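Local atomic coordinates of hypothetical protein AGR_L_1239 (Agrobacterium tumefaciens str. C58, PDB entry 1VQS), a protein that is of unknown function but belongs to the NIPSNAP family and adopts the ferredoxin-like fold of the dimeric alpha-beta barrel clan. Residues R21-N24 / G25-P28; Y30-V33 / V34-G38; E37-E40 / I41-H45; E77-A80 / R81-D85; P86-L89 / S90-K94. All blocks are in the same frame, centred on the assembly; numbering follows the deposited sequence. Where two conformers were deposited one is given.

Contact 1 (R21-N24 / G25-P28); sequences RLKN and GAIP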
loop_
_atom_site.group_PDB
_atom_site.type_symbol
_atom_site.label_atom_id
_atom_site.label_comp_id
_atom_site.label_asym_id
_atom_site.label_seq_id
_atom_site.Cartn_x
_atom_site.Cartn_y
_atom_site.Cartn_z
ATOM N N ARG B 21 0.093 3.981 -13.781
ATOM C CA ARG B 21 -1.279 3.534 -13.728
ATOM C C ARG B 21 -2.126 4.512 -14.505
ATOM O O ARG B 21 -2.162 5.692 -14.175
ATOM C CB ARG B 21 -1.806 3.435 -12.295
ATOM C CG ARG B 21 -3.201 2.813 -12.221
ATOM C CD ARG B 21 -3.779 2.956 -10.834
ATOM N NE ARG B 21 -4.453 4.238 -10.659
ATOM C CZ ARG B 21 -4.565 4.856 -9.495
ATOM N NH1 ARG B 21 -4.020 4.345 -8.413
ATOM N NH2 ARG B 21 -5.245 5.975 -9.418
ATOM N N LEU B 22 -2.781 4.041 -15.563
ATOM C CA LEU B 22 -3.631 4.892 -16.358
ATOM C C LEU B 22 -5.063 4.973 -15.848
ATOM O O LEU B 22 -5.550 4.114 -15.120
ATOM C CB LEU B 22 -3.690 4.424 -17.829
ATOM C CG LEU B 22 -2.358 4.149 -18.524
ATOM C CD1 LEU B 22 -2.587 3.931 -20.027
ATOM C CD2 LEU B 22 -1.382 5.278 -18.323
ATOM N N LYS B 23 -5.740 6.028 -16.299
ATOM C CA LYS B 23 -7.189 6.108 -16.240
ATOM C C LYS B 23 -7.792 4.789 -16.762
ATOM O O LYS B 23 -7.346 4.241 -17.775
ATOM C CB LYS B 23 -7.643 7.267 -17.152
ATOM C CG LYS B 23 -9.086 7.219 -17.677
ATOM C CD LYS B 23 -10.055 7.552 -16.555
ATOM C CE LYS B 23 -11.523 7.457 -16.959
ATOM N NZ LYS B 23 -11.996 6.058 -17.258
ATOM N N ASN B 24 -8.795 4.277 -16.043
ATOM C CA ASN B 24 -9.374 3.010 -16.430
ATOM C C ASN B 24 -9.869 3.038 -17.877
ATOM O O ASN B 24 -10.651 3.911 -18.264
ATOM C CB ASN B 24 -10.511 2.613 -15.512
ATOM C CG ASN B 24 -11.081 1.267 -15.871
ATOM O OD1 ASN B 24 -10.417 0.233 -15.677
ATOM N ND2 ASN B 24 -12.308 1.265 -16.411
ATOM N N GLY B 25 -9.388 2.057 -18.633
ATOM C CA GLY B 25 -9.741 1.834 -20.021
ATOM C C GLY B 25 -8.925 2.617 -21.024
ATOM O O GLY B 25 -9.196 2.554 -22.222
ATOM N N ALA B 26 -7.937 3.372 -20.550
ATOM C CA ALA B 26 -7.159 4.252 -21.418
ATOM C C ALA B 26 -6.002 3.609 -22.177
ATOM O O ALA B 26 -5.373 4.283 -22.987
ATOM C CB ALA B 26 -6.630 5.406 -20.611
ATOM N N ILE B 27 -5.678 2.342 -21.914
ATOM C CA ILE B 27 -4.505 1.733 -22.571
ATOM C C ILE B 27 -4.530 1.855 -24.103
ATOM O O ILE B 27 -3.560 2.324 -24.692
ATOM C CB ILE B 27 -4.247 0.287 -22.117
ATOM C CG1 ILE B 27 -3.604 0.258 -20.722
ATOM C CG2 ILE B 27 -3.249 -0.429 -23.071
ATOM C CD1 ILE B 27 -3.421 -1.154 -20.157
ATOM N N PRO B 28 -5.628 1.464 -24.752
ATOM C CA PRO B 28 -5.604 1.564 -26.228
ATOM C C PRO B 28 -5.381 2.991 -26.737
ATOM O O PRO B 28 -4.574 3.172 -27.666
ATOM C CB PRO B 28 -6.975 1.023 -26.654
ATOM C CG PRO B 28 -7.407 0.134 -25.509
ATOM C CD PRO B 28 -6.858 0.819 -24.267
#
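A type II beta turn from Lys23 to Ala26 links strand 14-22 to helix 27-46, the first strand-to-helix passage of this ferredoxin-like fold. Ala26 N closes it by donating to Lys23 O at 3.0 Å, with an N-H...O angle of 152° and the donor tilted 30° from the carbonyl plane. Gly25 takes the third position of the turn with phi 86°; a side chain here would run into Asn24 O, so glycine, with no beta carbon and at ease with a positive phi, suits the place.

Lys23 folds back over its own turn. In the conformer described, bends at chi2 and chi4 bring NZ 2.7 Å from Asn24 O, in the carbonyl plane and on a lone pair, and the ammonium can also pair with Asp97 of the second subunit. Asn24 works in a similar double role, its OD1 taking a hydrogen bond from Asn61 of the same chain and its ND2 donating to Arg96 O of the second subunit.

Beside the turn the contact is apolar. Leu22 CD1 lies 3.9 Å from Ile27 CA, while Leu22 CB reaches Ala26 CB at 4.2 Å. A small methyl suits Ala26, since its CB already sits 3.1 Å from Lys23 O; a 2-methyl-2,4-pentanediol molecule, probably from the crystallisation liquor, lies about 4 Å from that side chain.

The polar groups thus serve two purposes: one main-chain bond shapes the reversal, while Asn24, and Lys23 in at least one conformer, fasten it to a neighbouring subunit.

Contact 2 (Y30-V33 / V34-G38); sequences YLKV and VEDEG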
loop_
_atom_site.group_PDB
_atom_site.type_symbol
_atom_site.label_atom_id
_atom_site.label_comp_id
_atom_site.label_asym_id
_atom_site.label_seq_id
_atom_site.Cartn_x
_atom_site.Cartn_y
_atom_site.Cartn_z
ATOM N N TYR B 30 -3.858 5.483 -25.191
ATOM C CA TYR B 30 -2.501 5.835 -24.814
ATOM C C TYR B 30 -1.497 5.246 -25.795
ATOM O O TYR B 30 -0.603 5.939 -26.309
ATOM C CB TYR B 30 -2.235 5.362 -23.375
ATOM C CG TYR B 30 -0.839 5.573 -22.886
ATOM C CD1 TYR B 30 0.151 4.629 -23.152
ATOM C CD2 TYR B 30 -0.491 6.665 -22.096
ATOM C CE1 TYR B 30 1.447 4.804 -22.698
ATOM C CE2 TYR B 30 0.817 6.841 -21.645
ATOM C CZ TYR B 30 1.780 5.911 -21.958
ATOM O OH TYR B 30 3.078 6.072 -21.511
ATOM N N LEU B 31 -1.614 3.950 -26.045
ATOM C CA LEU B 31 -0.635 3.298 -26.918
ATOM C C LEU B 31 -0.706 3.834 -28.337
ATOM O O LEU B 31 0.329 3.946 -29.015
ATOM C CB LEU B 31 -0.832 1.793 -26.925
ATOM C CG LEU B 31 -0.470 1.119 -25.602
ATOM C CD1 LEU B 31 -0.863 -0.349 -25.708
ATOM C CD2 LEU B 31 1.006 1.253 -25.279
ATOM N N LYS B 32 -1.911 4.182 -28.779
ATOM C CA LYS B 32 -2.072 4.723 -30.128
ATOM C C LYS B 32 -1.312 6.033 -30.286
ATOM O O LYS B 32 -0.523 6.196 -31.207
ATOM C CB LYS B 32 -3.542 4.905 -30.478
ATOM C CG LYS B 32 -3.750 5.530 -31.864
ATOM C CD LYS B 32 -5.212 5.891 -32.118
ATOM C CE LYS B 32 -6.089 4.659 -32.343
ATOM N NZ LYS B 32 -5.939 4.095 -33.719
ATOM N N VAL B 33 -1.561 6.972 -29.381
ATOM C CA VAL B 33 -0.972 8.298 -29.521
ATOM C C VAL B 33 0.538 8.273 -29.227
ATOM O O VAL B 33 1.310 8.983 -29.861
ATOM C CB VAL B 33 -1.740 9.349 -28.683
ATOM C CG1 VAL B 33 -1.398 9.243 -27.219
ATOM C CG2 VAL B 33 -1.462 10.761 -29.196
ATOM N N VAL B 34 0.982 7.434 -28.309
ATOM C CA VAL B 34 2.429 7.263 -28.111
ATOM C C VAL B 34 3.095 6.731 -29.384
ATOM O O VAL B 34 4.093 7.298 -29.868
ATOM C CB VAL B 34 2.766 6.371 -26.886
ATOM C CG1 VAL B 34 4.274 6.091 -26.833
ATOM C CG2 VAL B 34 2.334 7.059 -25.582
ATOM N N GLU B 35 2.531 5.676 -29.970
ATOM C CA GLU B 35 3.082 5.176 -31.221
ATOM C C GLU B 35 3.147 6.259 -32.295
ATOM O O GLU B 35 4.183 6.444 -32.939
ATOM C CB GLU B 35 2.280 3.995 -31.770
ATOM C CG GLU B 35 2.833 3.516 -33.102
ATOM C CD GLU B 35 2.354 2.172 -33.524
ATOM O OE1 GLU B 35 1.515 1.592 -32.848
ATOM O OE2 GLU B 35 2.862 1.689 -34.566
ATOM N N ASP B 36 2.031 6.946 -32.516
ATOM C CA ASP B 36 1.890 7.780 -33.691
ATOM C C ASP B 36 2.592 9.117 -33.526
ATOM O O ASP B 36 3.083 9.695 -34.515
ATOM C CB ASP B 36 0.415 8.013 -33.981
ATOM C CG ASP B 36 -0.285 6.790 -34.524
ATOM O OD1 ASP B 36 0.382 5.779 -34.857
ATOM O OD2 ASP B 36 -1.528 6.855 -34.634
ATOM N N GLU B 37 2.669 9.622 -32.300
ATOM C CA GLU B 37 3.062 11.017 -32.075
ATOM C C GLU B 37 4.150 11.242 -31.040
ATOM O O GLU B 37 4.708 12.327 -31.013
ATOM C CB GLU B 37 1.815 11.855 -31.706
ATOM C CG GLU B 37 0.669 11.729 -32.730
ATOM C CD GLU B 37 -0.545 12.629 -32.447
ATOM O OE1 GLU B 37 -0.349 13.838 -32.232
ATOM O OE2 GLU B 37 -1.700 12.127 -32.462
ATOM N N GLY B 38 4.458 10.249 -30.190
ATOM C CA GLY B 38 5.379 10.474 -29.078
ATOM C C GLY B 38 6.681 9.691 -29.006
ATOM O O GLY B 38 7.715 10.217 -28.603
HETATM O O HOH W 1 0.334 1.469 -30.513
#
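Val34 lays one methyl over the ring of Tyr30, one helical turn back: CG2 stands 3.9 Å from the ring centroid and 17° off its normal, a CH-pi contact over the face. Because the Tyr30 side chain leaves CA opposite the amide nitrogen (chi1 176°), the ring stands beside the next turn, and its hydroxyl reaches that of Tyr52 in a hydrogen bond.

Two further pairs, each four residues apart, meet at a slant. Val33 CG2 comes within 3.5 Å of Glu37 OE2, while the other oxygen, OE1, is held in a salt bridge by Lys94. Lys32 lies against Asp36 through its aliphatic part, CG to OD2 at 3.8 Å; the charges themselves stay apart, NZ to OD2 being 5.3 Å. Glu35 is extended and shares a water with the helix: the water donates to Glu35 OE1 at 2.6 Å and, weakly, to Leu31 O. Arg111 of the third subunit completes a salt bridge with that carboxylate.

The Tyr30 ring, Leu31 and Val34 face the sheet and charged Lys32 and Asp36 the solvent, as in the amphipathic helix that packs on the sheet of a ferredoxin-like fold, here widened by a pi-type turn at 34-38.

Contact 3 (E37-E40 / I41-H45); sequences EGIE and IQKSH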
loop_
_atom_site.group_PDB
_atom_site.type_symbol
_atom_site.label_atom_id
_atom_site.label_comp_id
_atom_site.label_asym_id
_atom_site.label_seq_id
_atom_site.Cartn_x
_atom_site.Cartn_y
_atom_site.Cartn_z
ATOM N N GLU B 37 2.669 9.622 -32.300
ATOM C CA GLU B 37 3.062 11.017 -32.075
ATOM C C GLU B 37 4.150 11.242 -31.040
ATOM O O GLU B 37 4.708 12.327 -31.013
ATOM C CB GLU B 37 1.815 11.855 -31.706
ATOM C CG GLU B 37 0.669 11.729 -32.730
ATOM C CD GLU B 37 -0.545 12.629 -32.447
ATOM O OE1 GLU B 37 -0.349 13.838 -32.232
ATOM O OE2 GLU B 37 -1.700 12.127 -32.462
ATOM N N GLY B 38 4.458 10.249 -30.190
ATOM C CA GLY B 38 5.379 10.474 -29.078
ATOM C C GLY B 38 6.681 9.691 -29.006
ATOM O O GLY B 38 7.715 10.217 -28.603
ATOM N N ILE B 39 6.655 8.407 -29.349
ATOM C CA ILE B 39 7.801 7.562 -29.010
ATOM C C ILE B 39 9.066 7.915 -29.791
ATOM O O ILE B 39 10.159 7.854 -29.250
ATOM C CB ILE B 39 7.432 6.057 -29.133
ATOM C CG1 ILE B 39 8.477 5.190 -28.428
ATOM C CG2 ILE B 39 7.274 5.657 -30.562
ATOM C CD1 ILE B 39 8.553 5.385 -26.951
ATOM N N GLU B 40 8.954 8.312 -31.048
ATOM C CA GLU B 40 10.174 8.702 -31.772
ATOM C C GLU B 40 10.851 9.947 -31.192
ATOM O O GLU B 40 12.093 10.000 -31.056
ATOM C CB GLU B 40 9.910 8.835 -33.280
ATOM C CG GLU B 40 9.720 7.475 -33.940
ATOM C CD GLU B 40 10.924 6.516 -33.725
ATOM O OE1 GLU B 40 12.083 6.881 -34.094
ATOM O OE2 GLU B 40 10.709 5.412 -33.180
ATOM N N ILE B 41 10.046 10.938 -30.825
ATOM C CA ILE B 41 10.595 12.098 -30.136
ATOM C C ILE B 41 11.230 11.699 -28.806
ATOM O O ILE B 41 12.344 12.106 -28.496
ATOM C CB ILE B 41 9.506 13.185 -29.944
ATOM C CG1 ILE B 41 9.087 13.783 -31.303
ATOM C CG2 ILE B 41 9.983 14.268 -28.994
ATOM C CD1 ILE B 41 7.721 14.477 -31.297
ATOM N N GLN B 42 10.541 10.860 -28.028
ATOM C CA GLN B 42 11.043 10.469 -26.714
ATOM C C GLN B 42 12.382 9.726 -26.865
ATOM O O GLN B 42 13.354 10.049 -26.199
ATOM C CB GLN B 42 10.034 9.583 -25.997
ATOM C CG GLN B 42 10.359 9.373 -24.557
ATOM C CD GLN B 42 9.282 8.598 -23.854
ATOM O OE1 GLN B 42 8.614 7.774 -24.481
ATOM N NE2 GLN B 42 9.143 8.810 -22.526
ATOM N N LYS B 43 12.448 8.762 -27.778
ATOM C CA LYS B 43 13.685 8.011 -28.042
ATOM C C LYS B 43 14.812 8.927 -28.494
ATOM O O LYS B 43 16.000 8.714 -28.162
ATOM C CB LYS B 43 13.481 6.914 -29.091
ATOM C CG LYS B 43 12.625 5.764 -28.605
ATOM C CD LYS B 43 12.020 4.944 -29.741
ATOM C CE LYS B 43 13.000 4.196 -30.555
ATOM N NZ LYS B 43 12.238 3.626 -31.723
ATOM N N SER B 44 14.469 9.953 -29.275
ATOM C CA SER B 44 15.500 10.832 -29.808
ATOM C C SER B 44 16.237 11.620 -28.760
ATOM O O SER B 44 17.315 12.144 -29.042
ATOM C CB SER B 44 14.943 11.796 -30.834
ATOM O OG SER B 44 14.216 12.833 -30.219
ATOM N N HIS B 45 15.664 11.724 -27.562
ATOM C CA HIS B 45 16.374 12.346 -26.425
ATOM C C HIS B 45 16.921 11.316 -25.464
ATOM O O HIS B 45 18.064 11.406 -25.047
ATOM C CB HIS B 45 15.459 13.322 -25.680
ATOM C CG HIS B 45 15.049 14.499 -26.509
ATOM N ND1 HIS B 45 15.912 15.519 -26.841
ATOM C CD2 HIS B 45 13.856 14.803 -27.087
ATOM C CE1 HIS B 45 15.272 16.395 -27.600
ATOM N NE2 HIS B 45 14.019 15.990 -27.754
#
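Glu40 and Lys43 form an i to i+3 salt bridge, NZ to OE2 at 2.8 Å, on the exposed side of helix 27-46, one of the helices that cover the sheet of the ferredoxin-like fold. The ammonium approaches the syn side of OE2, 17° out of the carboxylate plane. Both chains bend to meet, Glu40 at chi2 and Lys43 at chi3, and long flexible side chains suit such a short span.

Main-chain bonds run beneath this pair. Lys43 N donates to Ile39 O at 2.9 Å in a nearly straight bond of 171°, and Gln42 N donates to Gly38 O at 3.0 Å. Near the end of the helix Ser44 turns its hydroxyl back and donates to Ile41 O at 2.6 Å, so a short polar side chain takes up a carbonyl there.

Packing follows outward. The methylenes of Lys43 run across Ile39, CD lying 3.8 Å from Ile39 CG1, so the lysine contributes apolar surface as well as charge. Ile39 also touches Phe112 of the third subunit. Gln42 is buried against His65 and Trp67 of strand 62-69, while Ile41 leans on Trp88 of helix 86-89; a branched apolar chain fits between helices. Toward the N-terminal end, Ile41 CD1 reaches back to Glu37 O, 3.7 Å away.

Contact 4 (E77-A80 / R81-D85); sequences ERRA and RLMAD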
loop_
_atom_site.group_PDB
_atom_site.type_symbol
_atom_site.label_atom_id
_atom_site.label_comp_id
_atom_site.label_asym_id
_atom_site.label_seq_id
_atom_site.Cartn_x
_atom_site.Cartn_y
_atom_site.Cartn_z
ATOM N N GLU B 77 21.024 14.692 -18.182
ATOM C CA GLU B 77 21.211 15.631 -19.282
ATOM C C GLU B 77 20.200 15.327 -20.395
ATOM O O GLU B 77 19.611 16.238 -20.991
ATOM C CB GLU B 77 22.627 15.506 -19.784
ATOM C CG GLU B 77 23.633 16.027 -18.752
ATOM C CD GLU B 77 25.050 15.568 -18.986
ATOM O OE1 GLU B 77 25.351 15.113 -20.111
ATOM O OE2 GLU B 77 25.868 15.678 -18.032
ATOM N N ARG B 78 19.983 14.033 -20.642
ATOM C CA ARG B 78 19.011 13.594 -21.662
ATOM C C ARG B 78 17.590 13.989 -21.297
ATOM O O ARG B 78 16.827 14.473 -22.154
ATOM C CB ARG B 78 19.131 12.076 -21.915
ATOM C CG ARG B 78 20.386 11.662 -22.645
ATOM C CD ARG B 78 20.550 10.175 -22.648
ATOM N NE ARG B 78 21.684 9.723 -23.458
ATOM C CZ ARG B 78 21.652 9.527 -24.777
ATOM N NH1 ARG B 78 20.543 9.750 -25.467
ATOM N NH2 ARG B 78 22.737 9.122 -25.408
ATOM N N ARG B 79 17.199 13.770 -20.043
ATOM C CA ARG B 79 15.846 14.138 -19.646
ATOM C C ARG B 79 15.641 15.645 -19.678
ATOM O O ARG B 79 14.538 16.097 -19.967
ATOM C CB ARG B 79 15.534 13.575 -18.269
ATOM C CG ARG B 79 15.451 12.064 -18.291
ATOM C CD ARG B 79 14.559 11.431 -17.252
ATOM N NE ARG B 79 13.209 11.999 -17.202
ATOM C CZ ARG B 79 12.131 11.562 -17.865
ATOM N NH1 ARG B 79 12.147 10.516 -18.677
ATOM N NH2 ARG B 79 10.992 12.208 -17.702
ATOM N N ALA B 80 16.670 16.411 -19.339
ATOM C CA ALA B 80 16.551 17.873 -19.411
ATOM C C ALA B 80 16.271 18.288 -20.850
ATOM O O ALA B 80 15.433 19.143 -21.104
ATOM C CB ALA B 80 17.780 18.551 -18.889
ATOM N N ARG B 81 16.991 17.688 -21.808
ATOM C CA ARG B 81 16.769 18.024 -23.210
ATOM C C ARG B 81 15.367 17.608 -23.680
ATOM O O ARG B 81 14.689 18.338 -24.427
ATOM C CB ARG B 81 17.848 17.399 -24.098
ATOM C CG ARG B 81 19.188 18.068 -23.891
ATOM C CD ARG B 81 20.205 17.739 -24.957
ATOM N NE ARG B 81 20.510 16.312 -25.002
ATOM C CZ ARG B 81 21.546 15.713 -24.411
ATOM N NH1 ARG B 81 22.412 16.397 -23.687
ATOM N NH2 ARG B 81 21.696 14.404 -24.549
ATOM N N LEU B 82 14.907 16.445 -23.227
ATOM C CA LEU B 82 13.551 15.977 -23.524
ATOM C C LEU B 82 12.527 17.013 -23.046
ATOM O O LEU B 82 11.660 17.435 -23.801
ATOM C CB LEU B 82 13.271 14.635 -22.845
ATOM C CG LEU B 82 11.836 14.071 -22.956
ATOM C CD1 LEU B 82 11.521 13.707 -24.385
ATOM C CD2 LEU B 82 11.648 12.863 -22.035
HETATM N N MSE B 83 12.665 17.439 -21.791
HETATM C CA MSE B 83 11.685 18.344 -21.169
HETATM C C MSE B 83 11.721 19.777 -21.705
HETATM O O MSE B 83 10.751 20.520 -21.577
HETATM C CB MSE B 83 11.842 18.293 -19.640
HETATM C CG MSE B 83 11.630 16.901 -19.066
HETATM SE SE MSE B 83 9.893 16.090 -19.524
HETATM C CE MSE B 83 8.814 17.589 -19.210
ATOM N N ALA B 84 12.816 20.162 -22.317
ATOM C CA ALA B 84 12.970 21.479 -22.925
ATOM C C ALA B 84 12.473 21.504 -24.376
ATOM O O ALA B 84 12.340 22.575 -24.963
ATOM C CB ALA B 84 14.426 21.909 -22.884
ATOM N N ASP B 85 12.279 20.328 -24.981
ATOM C CA ASP B 85 11.886 20.268 -26.408
ATOM C C ASP B 85 10.400 20.596 -26.589
ATOM O O ASP B 85 9.560 19.846 -26.116
ATOM C CB ASP B 85 12.157 18.878 -26.957
ATOM C CG ASP B 85 11.890 18.743 -28.430
ATOM O OD1 ASP B 85 11.431 19.686 -29.079
ATOM O OD2 ASP B 85 12.184 17.648 -28.963
HETATM O O HOH W 2 24.859 15.103 -22.621
#
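Arg81 doubles back along helix 72-84 and lays its guanidinium beside the preceding turn. Glu77 O and Arg78 CA lie over one of its faces, both displaced toward the rim, and Arg81 NH2 comes 3.6 Å from Arg78 CG. A bend at chi3 (-62°) brings the group round. Although Glu77 and Arg81 carry opposite charges, they do not touch: Glu77 OE1 and Arg81 NH1 are 4.8 Å apart, and a water between them donates to Glu77 OE1 at 2.6 Å while accepting from Arg81 NH1 at 3.0 Å, in the plane of the guanidinium. This solvent-mediated i to i+4 pairing suits an exposed helix face.

On another side Arg79 and Leu82 run alongside each other, pointing the same way, with Leu82 CD2 over a face of the guanidinium and 4.1 Å from Arg79 NH1. Met83, present as selenomethionine, has CG 3.1 Å from Arg79 O, the rest of the chain leading away.

Further out, other residues position Arg78, Leu82 and Asp85. Asp74 forms a salt bridge with Arg78 NE, and Arg78 NH1 donates to His45 O. Leu82 sinks between His45, Leu46 and Trp88, where a leucine suits a buried place. Asp85 ends the segment as an N-cap: OD1 accepts from Arg87 N and OD2 bonds His45 NE2. Such a helix, with an exposed charged side and Leu82 turned into the protein, leading into an N-capped short helix, is an amphipathic surface helix of the ferredoxin-like fold.

Contact 5 (P86-L89 / S90-K94); sequences PRWL and SFLPK
Trp88 is the hub of the packed side of the short helix 86-89, in the connection that leads to strand 99-109 of the ferredoxin-like fold. Leu92 CG lies over the indole, 3.9 Å from the centroid of the five-membered ring and 25° off its normal, and Leu92 CD2 spreads to Trp88 CE2 at 3.6 Å. Phe91 meets the other end of the indole. The two ring planes stand 31° apart with centroids 5.0 Å from each other, and Phe91 CD2 comes 3.4 Å from Trp88 CZ3. A chi1 of -178° carries the indole away from the amide nitrogen, to reach Ile41 and Gln42 of helix 27-46 and Leu82 of helix 72-84; a broad flat side chain suits a place where so many elements meet.

The outer side is looser. Leu89 comes no closer to the Leu92 side chain than 4.3 Å, CD2 to CD1, and Pro93, Ser90 and Leu89 are all exposed. Pro93 has no amide hydrogen to continue the helical pattern, and its CD instead abuts Leu89 O. Ser90 suits the segment after helix 86-89 because its short hydroxyl can reach back: Pro86 O accepts from Ser90 N at 2.9 Å, the amide above the carbonyl plane, and in the conformer described Ser90 OG also donates to it, in that plane and on a lone pair.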
loop_
_atom_site.group_PDB
_atom_site.type_symbol
_atom_site.label_atom_id
_atom_site.label_comp_id
_atom_site.label_asym_id
_atom_site.label_seq_id
_atom_site.Cartn_x
_atom_site.Cartn_y
_atom_site.Cartn_z
ATOM N N PRO B 86 10.091 21.710 -27.281
ATOM C CA PRO B 86 8.672 22.012 -27.479
ATOM C C PRO B 86 7.905 20.933 -28.254
ATOM O O PRO B 86 6.688 20.848 -28.145
ATOM C CB PRO B 86 8.678 23.334 -28.246
ATOM C CG PRO B 86 10.002 23.442 -28.858
ATOM C CD PRO B 86 10.952 22.726 -27.919
ATOM N N ARG B 87 8.610 20.108 -29.029
ATOM C CA ARG B 87 7.949 18.995 -29.720
ATOM C C ARG B 87 7.459 17.949 -28.720
ATOM O O ARG B 87 6.463 17.266 -28.957
ATOM C CB ARG B 87 8.890 18.375 -30.745
ATOM C CG ARG B 87 9.247 19.331 -31.852
ATOM C CD ARG B 87 10.177 18.680 -32.902
ATOM N NE ARG B 87 9.437 17.754 -33.752
ATOM C CZ ARG B 87 9.887 16.579 -34.184
ATOM N NH1 ARG B 87 11.065 16.126 -33.813
ATOM N NH2 ARG B 87 9.125 15.837 -34.974
ATOM N N TRP B 88 8.171 17.792 -27.623
ATOM C CA TRP B 88 7.737 16.887 -26.566
ATOM C C TRP B 88 6.696 17.542 -25.667
ATOM O O TRP B 88 5.727 16.901 -25.297
ATOM C CB TRP B 88 8.916 16.425 -25.715
ATOM C CG TRP B 88 8.564 15.436 -24.625
ATOM C CD1 TRP B 88 8.636 15.646 -23.277
ATOM C CD2 TRP B 88 8.065 14.109 -24.804
ATOM N NE1 TRP B 88 8.253 14.509 -22.614
ATOM C CE2 TRP B 88 7.875 13.564 -23.531
ATOM C CE3 TRP B 88 7.748 13.338 -25.928
ATOM C CZ2 TRP B 88 7.415 12.257 -23.340
ATOM C CZ3 TRP B 88 7.298 12.052 -25.740
ATOM C CH2 TRP B 88 7.125 11.533 -24.454
ATOM N N LEU B 89 6.874 18.825 -25.324
ATOM C CA LEU B 89 5.906 19.530 -24.483
ATOM C C LEU B 89 4.556 19.638 -25.172
ATOM O O LEU B 89 3.518 19.679 -24.496
ATOM C CB LEU B 89 6.435 20.897 -24.109
ATOM C CG LEU B 89 7.724 20.892 -23.283
ATOM C CD1 LEU B 89 8.282 22.290 -23.170
ATOM C CD2 LEU B 89 7.457 20.362 -21.891
ATOM N N SER B 90 4.547 19.672 -26.497
ATOM C CA SER B 90 3.269 19.702 -27.246
ATOM C C SER B 90 2.651 18.308 -27.352
ATOM O O SER B 90 1.453 18.184 -27.640
ATOM C CB SER B 90 3.395 20.357 -28.607
ATOM O OG SER B 90 4.357 19.728 -29.404
ATOM N N PHE B 91 3.472 17.273 -27.177
ATOM C CA PHE B 91 2.942 15.913 -27.136
ATOM C C PHE B 91 2.350 15.546 -25.783
ATOM O O PHE B 91 1.277 14.910 -25.713
ATOM C CB PHE B 91 4.045 14.868 -27.483
ATOM C CG PHE B 91 3.613 13.458 -27.187
ATOM C CD1 PHE B 91 2.703 12.827 -28.030
ATOM C CD2 PHE B 91 4.029 12.802 -26.041
ATOM C CE1 PHE B 91 2.227 11.544 -27.721
ATOM C CE2 PHE B 91 3.565 11.519 -25.753
ATOM C CZ PHE B 91 2.652 10.913 -26.598
ATOM N N LEU B 92 3.027 15.932 -24.704
ATOM C CA LEU B 92 2.608 15.554 -23.352
ATOM C C LEU B 92 1.106 15.724 -23.016
ATOM O O LEU B 92 0.562 14.867 -22.314
ATOM C CB LEU B 92 3.471 16.226 -22.282
ATOM C CG LEU B 92 4.891 15.678 -22.074
ATOM C CD1 LEU B 92 5.625 16.564 -21.070
ATOM C CD2 LEU B 92 4.852 14.233 -21.607
ATOM N N PRO B 93 0.448 16.807 -23.471
ATOM C CA PRO B 93 -0.981 16.933 -23.136
ATOM C C PRO B 93 -1.813 15.746 -23.585
ATOM O O PRO B 93 -2.904 15.512 -23.037
ATOM C CB PRO B 93 -1.415 18.204 -23.886
ATOM C CG PRO B 93 -0.145 19.011 -23.974
ATOM C CD PRO B 93 0.942 17.994 -24.202
ATOM N N LYS B 94 -1.328 15.002 -24.573
ATOM C CA LYS B 94 -2.082 13.880 -25.132
ATOM C C LYS B 94 -2.013 12.624 -24.250
ATOM O O LYS B 94 -2.809 11.686 -24.449
ATOM C CB LYS B 94 -1.582 13.541 -26.538
ATOM C CG LYS B 94 -1.565 14.728 -27.488
ATOM C CD LYS B 94 -0.831 14.394 -28.752
ATOM C CE LYS B 94 -0.649 15.628 -29.598
ATOM N NZ LYS B 94 -1.748 15.733 -30.566
#

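In the fold
From the N terminus the chain leaves strand 14-22 through the tight turn of contact 1 and enters helix 27-46, where contact 3 begins on the stretch that ends contact 2, sharing Glu37 and Gly38. After strands 48-55 and 62-69 it forms helix 72-84 with contact 4, then helix 86-89 and its outgoing loop with contact 5. Each is local, so none encloses or crosses another; only contacts 2 and 3 overlap. Leu22 packs on Tyr30 just past the turn, and ties across the fold follow: His45 bonds Asp85 between contacts 3 and 4, and Lys94 of contact 5 bridges to Glu37. The two long helices and the final connection are thereby joined on the sheet.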